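Local coordinates for protein titin (Homo sapiens, PDB 3LCY) that spans half the muscle sarcomere as a giant structural protein that also carries a serine/threonine kinase, represented here by two tandem immunoglobulin domains of the A-band, at residues S4-G9 against V32-P37; V17-G22 against L95-T100; E70-E75 against M126-P131. One frame throughout, in Å; residues are numbered along the deposited sequence.

Interaction 1. Residues S4-G9 against V32-P37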
loop_
_atom_site.group_PDB
_atom_site.type_symbol
_atom_site.label_atom_id
_atom_site.label_comp_id
_atom_site.label_asym_id
_atom_site.label_seq_id
_atom_site.Cartn_x
_atom_site.Cartn_y
_atom_site.Cartn_z
ATOM N N SER A 4 0.699 -15.752 42.789
ATOM C CA SER A 4 0.536 -14.614 41.912
ATOM C C SER A 4 1.605 -14.351 40.880
ATOM O O SER A 4 2.785 -14.628 41.060
ATOM C CB SER A 4 0.324 -13.350 42.746
ATOM O OG SER A 4 -0.888 -13.417 43.462
ATOM N N GLY A 5 1.130 -13.797 39.783
ATOM C CA GLY A 5 1.941 -13.442 38.653
ATOM C C GLY A 5 1.308 -12.154 38.219
ATOM O O GLY A 5 0.189 -11.856 38.617
ATOM N N GLU A 6 2.015 -11.387 37.416
ATOM C CA GLU A 6 1.478 -10.140 36.953
ATOM C C GLU A 6 1.208 -10.337 35.482
ATOM O O GLU A 6 2.072 -10.796 34.749
ATOM C CB GLU A 6 2.484 -9.028 37.197
ATOM C CG GLU A 6 3.114 -9.114 38.568
ATOM C CD GLU A 6 3.926 -7.897 38.929
ATOM O OE1 GLU A 6 4.822 -8.016 39.789
ATOM O OE2 GLU A 6 3.671 -6.822 38.360
ATOM N N ALA A 7 0.001 -9.993 35.053
ATOM C CA ALA A 7 -0.375 -10.137 33.659
ATOM C C ALA A 7 0.455 -9.124 32.925
ATOM O O ALA A 7 0.894 -8.148 33.506
ATOM C CB ALA A 7 -1.839 -9.865 33.467
ATOM N N PRO A 8 0.683 -9.349 31.646
ATOM C CA PRO A 8 1.495 -8.404 30.888
ATOM C C PRO A 8 0.909 -6.997 30.920
ATOM O O PRO A 8 -0.267 -6.787 30.673
ATOM C CB PRO A 8 1.436 -8.972 29.474
ATOM C CG PRO A 8 1.143 -10.379 29.649
ATOM C CD PRO A 8 0.238 -10.469 30.816
ATOM N N GLY A 9 1.770 -6.039 31.222
ATOM C CA GLY A 9 1.397 -4.646 31.304
ATOM C C GLY A 9 2.179 -3.843 30.298
ATOM O O GLY A 9 3.367 -4.049 30.128
ATOM N N VAL A 32 5.610 -5.749 30.247
ATOM C CA VAL A 32 6.201 -6.454 31.369
ATOM C C VAL A 32 5.216 -7.336 32.116
ATOM O O VAL A 32 4.081 -6.950 32.353
ATOM C CB VAL A 32 6.843 -5.463 32.346
ATOM C CG1 VAL A 32 8.050 -4.814 31.712
ATOM C CG2 VAL A 32 5.845 -4.409 32.746
ATOM N N GLY A 33 5.666 -8.533 32.478
ATOM C CA GLY A 33 4.843 -9.478 33.201
ATOM C C GLY A 33 5.679 -10.476 33.945
ATOM O O GLY A 33 6.821 -10.621 33.639
ATOM N N ARG A 34 5.110 -11.139 34.933
ATOM C CA ARG A 34 5.746 -12.235 35.626
ATOM C C ARG A 34 4.732 -13.303 35.679
ATOM O O ARG A 34 3.703 -13.122 36.237
ATOM C CB ARG A 34 6.069 -11.840 37.024
ATOM C CG ARG A 34 7.155 -10.854 37.147
ATOM C CD ARG A 34 6.944 -10.038 38.373
ATOM N NE ARG A 34 7.953 -9.026 38.552
ATOM C CZ ARG A 34 8.829 -9.030 39.544
ATOM N NH1 ARG A 34 8.804 -10.006 40.440
ATOM N NH2 ARG A 34 9.723 -8.063 39.642
ATOM N N PRO A 35 5.002 -14.429 35.076
ATOM C CA PRO A 35 6.254 -14.706 34.414
ATOM C C PRO A 35 6.435 -13.815 33.198
ATOM O O PRO A 35 5.535 -13.139 32.820
ATOM C CB PRO A 35 6.085 -16.154 34.004
ATOM C CG PRO A 35 4.744 -16.430 34.109
ATOM C CD PRO A 35 4.190 -15.630 35.160
ATOM N N LEU A 36 7.619 -13.777 32.631
ATOM C CA LEU A 36 7.860 -12.873 31.553
ATOM C C LEU A 36 6.940 -13.320 30.476
ATOM O O LEU A 36 6.648 -14.474 30.360
ATOM C CB LEU A 36 9.301 -12.938 31.083
ATOM C CG LEU A 36 10.461 -12.611 31.996
ATOM C CD1 LEU A 36 11.768 -12.965 31.393
ATOM C CD2 LEU A 36 10.453 -11.230 32.280
ATOM N N PRO A 37 6.444 -12.383 29.714
ATOM C CA PRO A 37 5.515 -12.671 28.645
ATOM C C PRO A 37 6.068 -13.340 27.404
ATOM O O PRO A 37 7.140 -13.062 26.972
ATOM C CB PRO A 37 4.994 -11.285 28.289
ATOM C CG PRO A 37 5.845 -10.329 29.023
ATOM C CD PRO A 37 6.949 -11.026 29.626
#
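E6 faces R34 and G9 faces V32 in two antiparallel hydrogen-bonded pairs, the short strand axes 4.4 Å apart and 166° between their directions, and the register slips by one residue between the pairs to make a beta bulge. In the first pair E6 N donates to R34 O at 2.7 Å, and R34 N returns the bond to E6 O at 3.1 Å. In the second, G9 N reaches V32 O at 2.7 Å and V32 N reaches G9 O at 2.8 Å. P8, which has no amide hydrogen, lies within the bulge and turns its CA-H to V32 O, 3.3 Å from P8 CA. Its ring slides past that of P37 in the opposite direction, P8 CG lying 4.2 Å from P37 CB; A82 of strand 76-83 touches both prolines. E6 and R34 run side by side from the same face of the sheet. Their CG atoms stand opposite the carbonyl carbon (chi1 -44° and -70°), which sends both extended chains the same way. E6 OE1 ends 3.5 Å from R34 NE, well out of the guanidinium plane, so no N-H points at it. This pairing ties strand A of an I-set immunoglobulin domain to strand B, at the edge of the four-stranded sheet; N84 adds a side-chain hydrogen bond to E6 O. The chemistry implies a contact held by backbone bonds, with one small apolar touch between prolines and a salt bridge of charge alone, probably modest in strength because both its residues are exposed.

Interaction 2. Residues V17-G22 against L95-T100; sequences VTTKLG and LLLQAT
V17, T18, T19 and K20 pair in parallel with L95, L96, L97 and Q98, as strand A' does with strand G in I-set immunoglobulin domains. Backbone bonds come first: V17 O accepts L96 N at 2.7 Å, L96 O accepts T19 N at 2.9 Å and Q98 O accepts L21 N at 3.0 Å, while the bond from Q98 N to T19 O is weak. CA-H groups of L95, T18, L97 and K20 add contacts to the same four carbonyls, two on each strand. On the face bearing T18 and Q98, the two side chains cross at about a right angle, and T18 OG1 sits 2.9 Å from Q98 OE1 and 3.0 Å from L96 O, two acceptors competing for one hydroxyl proton. On the face of V17, T19, L95 and L97 the touches across the strands are apolar: L95 CD1 meets T19 CG2 at 3.9 Å. Just past the end of strand 17-20, L21 CD1 meets L97 CD1 at 3.8 Å. With OG1 of T19 opposite the backbone N (chi1 -161°), its hydroxyl turns to A24 O and leaves the methyl to L95. T19 and L95 both also touch A25 of strand 24-34, in the facing sheet; strand 88-103 pairs further with strands 76-83 and 121-130.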
loop_
_atom_site.group_PDB
_atom_site.type_symbol
_atom_site.label_atom_id
_atom_site.label_comp_id
_atom_site.label_asym_id
_atom_site.label_seq_id
_atom_site.Cartn_x
_atom_site.Cartn_y
_atom_site.Cartn_z
ATOM N N VAL A 17 4.995 3.833 12.652
ATOM C CA VAL A 17 6.365 3.924 12.163
ATOM C C VAL A 17 6.403 4.106 10.651
ATOM O O VAL A 17 5.657 3.455 9.923
ATOM C CB VAL A 17 7.174 2.668 12.539
ATOM C CG1 VAL A 17 8.496 2.634 11.788
ATOM C CG2 VAL A 17 7.408 2.620 14.036
ATOM N N THR A 18 7.275 4.994 10.185
ATOM C CA THR A 18 7.443 5.211 8.755
ATOM C C THR A 18 8.839 4.813 8.290
ATOM O O THR A 18 9.838 5.137 8.933
ATOM C CB THR A 18 7.169 6.676 8.359
ATOM O OG1 THR A 18 7.176 6.796 6.932
ATOM C CG2 THR A 18 8.223 7.599 8.947
ATOM N N THR A 19 8.901 4.101 7.171
ATOM C CA THR A 19 10.178 3.681 6.612
ATOM C C THR A 19 10.117 3.689 5.091
ATOM O O THR A 19 9.043 3.565 4.501
ATOM C CB THR A 19 10.569 2.271 7.088
ATOM O OG1 THR A 19 11.974 2.069 6.893
ATOM C CG2 THR A 19 9.795 1.215 6.316
ATOM N N LYS A 20 11.275 3.840 4.459
ATOM C CA LYS A 20 11.351 3.821 3.005
ATOM C C LYS A 20 11.083 2.417 2.477
ATOM O O LYS A 20 11.655 1.442 2.966
ATOM C CB LYS A 20 12.721 4.301 2.524
ATOM C CG LYS A 20 12.935 4.137 1.027
ATOM C CD LYS A 20 14.374 4.422 0.631
ATOM C CE LYS A 20 14.591 4.197 -0.858
ATOM N NZ LYS A 20 16.011 4.411 -1.256
ATOM N N LEU A 21 10.205 2.321 1.484
ATOM C CA LEU A 21 9.895 1.037 0.869
ATOM C C LEU A 21 11.178 0.365 0.391
ATOM O O LEU A 21 11.981 0.972 -0.317
ATOM C CB LEU A 21 8.920 1.218 -0.296
ATOM C CG LEU A 21 8.527 -0.050 -1.058
ATOM C CD1 LEU A 21 7.981 -1.105 -0.106
ATOM C CD2 LEU A 21 7.514 0.264 -2.145
ATOM N N GLY A 22 11.367 -0.887 0.789
ATOM C CA GLY A 22 12.571 -1.617 0.444
ATOM C C GLY A 22 13.550 -1.676 1.600
ATOM O O GLY A 22 14.487 -2.472 1.591
ATOM N N LEU A 95 2.379 0.756 9.863
ATOM C CA LEU A 95 3.618 1.035 9.153
ATOM C C LEU A 95 3.325 1.887 7.925
ATOM O O LEU A 95 2.557 1.486 7.052
ATOM C CB LEU A 95 4.304 -0.268 8.737
ATOM C CG LEU A 95 5.543 -0.126 7.849
ATOM C CD1 LEU A 95 6.569 0.786 8.501
ATOM C CD2 LEU A 95 6.146 -1.489 7.535
ATOM N N LEU A 96 3.926 3.070 7.872
ATOM C CA LEU A 96 3.749 3.961 6.733
ATOM C C LEU A 96 4.975 3.906 5.831
ATOM O O LEU A 96 6.103 4.085 6.288
ATOM C CB LEU A 96 3.489 5.397 7.195
ATOM C CG LEU A 96 2.119 5.717 7.804
ATOM C CD1 LEU A 96 1.864 4.905 9.064
ATOM C CD2 LEU A 96 2.007 7.201 8.098
ATOM N N LEU A 97 4.749 3.655 4.548
ATOM C CA LEU A 97 5.844 3.534 3.597
ATOM C C LEU A 97 6.175 4.866 2.938
ATOM O O LEU A 97 5.352 5.782 2.907
ATOM C CB LEU A 97 5.515 2.496 2.525
ATOM C CG LEU A 97 5.267 1.070 3.016
ATOM C CD1 LEU A 97 4.970 0.154 1.842
ATOM C CD2 LEU A 97 6.458 0.557 3.808
ATOM N N GLN A 98 7.392 4.961 2.413
ATOM C CA GLN A 98 7.820 6.127 1.656
ATOM C C GLN A 98 8.392 5.688 0.313
ATOM O O GLN A 98 9.311 4.871 0.258
ATOM C CB GLN A 98 8.863 6.926 2.439
ATOM C CG GLN A 98 8.345 7.527 3.731
ATOM C CD GLN A 98 9.438 8.199 4.536
ATOM O OE1 GLN A 98 9.311 8.378 5.746
ATOM N NE2 GLN A 98 10.522 8.573 3.866
ATOM N N ALA A 99 7.838 6.224 -0.768
ATOM C CA ALA A 99 8.287 5.864 -2.105
ATOM C C ALA A 99 7.906 6.937 -3.115
ATOM O O ALA A 99 6.756 7.371 -3.169
ATOM C CB ALA A 99 7.710 4.518 -2.515
ATOM N N THR A 100 8.881 7.367 -3.909
ATOM C CA THR A 100 8.621 8.331 -4.966
ATOM C C THR A 100 7.726 7.675 -6.004
ATOM O O THR A 100 7.933 6.514 -6.355
ATOM C CB THR A 100 9.921 8.788 -5.643
ATOM O OG1 THR A 100 10.482 7.698 -6.386
ATOM C CG2 THR A 100 10.924 9.256 -4.601
#

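Interaction 3. Residues E70-E75 against M126-P131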
loop_
_atom_site.group_PDB
_atom_site.type_symbol
_atom_site.label_atom_id
_atom_site.label_comp_id
_atom_site.label_asym_id
_atom_site.label_seq_id
_atom_site.Cartn_x
_atom_site.Cartn_y
_atom_site.Cartn_z
ATOM N N GLU A 70 9.283 -4.990 1.106
ATOM C CA GLU A 70 9.549 -5.247 -0.262
ATOM C C GLU A 70 8.471 -4.711 -1.151
ATOM O O GLU A 70 8.714 -4.357 -2.245
ATOM C CB GLU A 70 9.702 -6.729 -0.484
ATOM C CG GLU A 70 8.763 -7.561 0.308
ATOM C CD GLU A 70 8.688 -8.988 -0.132
ATOM O OE1 GLU A 70 9.383 -9.354 -1.052
ATOM O OE2 GLU A 70 7.935 -9.762 0.433
ATOM N N GLU A 71 7.262 -4.665 -0.644
ATOM C CA GLU A 71 6.100 -4.299 -1.417
ATOM C C GLU A 71 5.156 -3.429 -0.659
ATOM O O GLU A 71 5.190 -3.362 0.503
ATOM C CB GLU A 71 5.382 -5.539 -1.934
ATOM C CG GLU A 71 4.751 -6.355 -0.866
ATOM C CD GLU A 71 3.991 -7.532 -1.349
ATOM O OE1 GLU A 71 3.927 -7.757 -2.532
ATOM O OE2 GLU A 71 3.458 -8.260 -0.537
ATOM N N GLN A 72 4.299 -2.747 -1.373
ATOM C CA GLN A 72 3.352 -1.826 -0.809
ATOM C C GLN A 72 2.429 -2.443 0.183
ATOM O O GLN A 72 1.989 -1.816 1.059
ATOM C CB GLN A 72 2.572 -1.127 -1.902
ATOM C CG GLN A 72 3.185 0.133 -2.291
ATOM C CD GLN A 72 2.571 0.769 -3.474
ATOM O OE1 GLN A 72 2.740 1.927 -3.699
ATOM N NE2 GLN A 72 1.865 0.026 -4.226
ATOM N N GLU A 73 2.168 -3.703 0.016
ATOM C CA GLU A 73 1.266 -4.432 0.859
ATOM C C GLU A 73 1.741 -4.646 2.298
ATOM O O GLU A 73 1.008 -5.086 3.120
ATOM C CB GLU A 73 0.936 -5.734 0.181
ATOM C CG GLU A 73 -0.034 -5.593 -0.908
ATOM C CD GLU A 73 0.557 -5.617 -2.271
ATOM O OE1 GLU A 73 -0.030 -6.194 -3.179
ATOM O OE2 GLU A 73 1.585 -5.021 -2.461
ATOM N N ASP A 74 3.009 -4.381 2.548
ATOM C CA ASP A 74 3.647 -4.489 3.838
ATOM C C ASP A 74 3.225 -3.380 4.737
ATOM O O ASP A 74 3.467 -3.438 5.882
ATOM C CB ASP A 74 5.168 -4.472 3.733
ATOM C CG ASP A 74 5.700 -5.640 3.094
ATOM O OD1 ASP A 74 6.725 -5.561 2.511
ATOM O OD2 ASP A 74 5.100 -6.648 3.155
ATOM N N GLU A 75 2.619 -2.360 4.187
ATOM C CA GLU A 75 2.160 -1.265 4.954
ATOM C C GLU A 75 0.966 -1.680 5.785
ATOM O O GLU A 75 0.412 -2.699 5.570
ATOM C CB GLU A 75 1.806 -0.113 4.045
ATOM C CG GLU A 75 0.405 -0.159 3.500
ATOM C CD GLU A 75 0.242 0.521 2.212
ATOM O OE1 GLU A 75 -0.573 0.108 1.430
ATOM O OE2 GLU A 75 0.928 1.463 1.979
ATOM N N MET A 126 -1.174 0.248 -12.920
ATOM C CA MET A 126 -0.610 -0.082 -11.622
ATOM C C MET A 126 0.574 0.843 -11.326
ATOM O O MET A 126 1.376 1.149 -12.187
ATOM C CB MET A 126 -0.190 -1.541 -11.567
ATOM C CG MET A 126 -1.300 -2.531 -11.811
ATOM S SD MET A 126 -2.506 -2.677 -10.494
ATOM C CE MET A 126 -1.581 -3.500 -9.229
ATOM N N TYR A 127 0.675 1.301 -10.097
ATOM C CA TYR A 127 1.746 2.200 -9.731
ATOM C C TYR A 127 2.297 1.928 -8.353
ATOM O O TYR A 127 1.681 1.269 -7.539
ATOM C CB TYR A 127 1.261 3.642 -9.772
ATOM C CG TYR A 127 0.413 4.003 -8.594
ATOM C CD1 TYR A 127 0.976 4.490 -7.438
ATOM C CD2 TYR A 127 -0.953 3.832 -8.626
ATOM C CE1 TYR A 127 0.213 4.793 -6.368
ATOM C CE2 TYR A 127 -1.720 4.147 -7.553
ATOM C CZ TYR A 127 -1.129 4.627 -6.433
ATOM O OH TYR A 127 -1.877 4.955 -5.359
ATOM N N ILE A 128 3.486 2.444 -8.111
ATOM C CA ILE A 128 4.073 2.367 -6.801
ATOM C C ILE A 128 4.290 3.795 -6.329
ATOM O O ILE A 128 4.958 4.562 -6.976
ATOM C CB ILE A 128 5.408 1.610 -6.812
ATOM C CG1 ILE A 128 5.171 0.121 -6.993
ATOM C CG2 ILE A 128 6.151 1.836 -5.537
ATOM C CD1 ILE A 128 6.412 -0.664 -7.172
ATOM N N GLY A 129 3.714 4.146 -5.196
ATOM C CA GLY A 129 3.937 5.441 -4.609
ATOM C C GLY A 129 3.401 5.621 -3.213
ATOM O O GLY A 129 2.260 5.467 -2.998
ATOM N N ARG A 130 4.246 5.966 -2.254
ATOM C CA ARG A 130 3.775 6.199 -0.890
ATOM C C ARG A 130 4.342 7.520 -0.392
ATOM O O ARG A 130 5.525 7.760 -0.542
ATOM C CB ARG A 130 4.151 5.047 0.037
ATOM C CG ARG A 130 3.309 3.804 -0.158
ATOM C CD ARG A 130 1.825 4.126 -0.169
ATOM N NE ARG A 130 1.003 2.922 -0.228
ATOM C CZ ARG A 130 0.326 2.522 -1.295
ATOM N NH1 ARG A 130 0.359 3.230 -2.405
ATOM N NH2 ARG A 130 -0.385 1.411 -1.245
ATOM N N PRO A 131 3.527 8.394 0.183
ATOM C CA PRO A 131 2.092 8.207 0.412
ATOM C C PRO A 131 1.313 8.228 -0.888
ATOM O O PRO A 131 1.843 8.661 -1.902
ATOM C CB PRO A 131 1.721 9.437 1.238
ATOM C CG PRO A 131 2.757 10.433 0.906
ATOM C CD PRO A 131 4.007 9.651 0.768
#
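The turn between strands 62-68 and 76-83 of the first immunoglobulin domain meets strand 121-130 of the second here, where Q72 and E75 reach across to G129 and R130. Q72, extended beyond CG, brings OE1 to G129 N at 2.8 Å, a bond that fixes which way round the amide lies. The same oxygen stands 3.0 Å above the plane of the R130 guanidinium, offset toward its rim. Amide and guanidinium planes are 22° apart and stacked; the approach of OE1 to R130 NH1 has too poor an angle for a hydrogen bond. E75 comes to the edge of that guanidinium with its carboxylate nearly coplanar, 9° away, and crosses the arginine at about a right angle. R130 grips it side-on with two nitrogens: NE to E75 OE2 at 2.6 Å and NH2 to E75 OE1 at 3.0 Å. Both bonds are almost straight, and each carboxylate oxygen uses its syn lone pair. The turn that presents Q72 and E75 is a short 3-10 segment leading into a tyrosine corner, a feature of Greek-key immunoglobulin domains, in which Y78 OH bonds to D74 O. D74 OD1 accepts E70 N at 3.0 Å, D74 OD2 forms a salt bridge with K53, and E75 N reaches Q72 O at 3.2 Å, so the turn is braced within its own domain. In the second domain, a bend at chi2 (-49°) folds R130 so that NH1 reaches G129 O at 3.0 Å, above the carbonyl plane. R130 NH2 has a second acceptor in E156 O. The negative charge of E75 probably stabilises the guanidinium in this buried place.

In the fold
Interaction 1 lies at the far end of the first domain, its centre 38 Å from that of interaction 3, and shares strand-edge character with interaction 2: one joins strand 6-10 to strand 24-34, the other strand 17-20 to strand 88-103, so the two successive edge strands fall on opposite sheets of the sandwich. Both rely mainly on backbone bonds, antiparallel in the first and parallel in the second. Interaction 1 is partly buried and interaction 2 a surface contact, whereas interaction 3 is buried and depends on side chains, as suits a meeting of two domains. Interactions 2 and 3 touch: A99 N probably bonds R130 O at 2.8 Å, continuing strand 88-103 alongside strand 121-130.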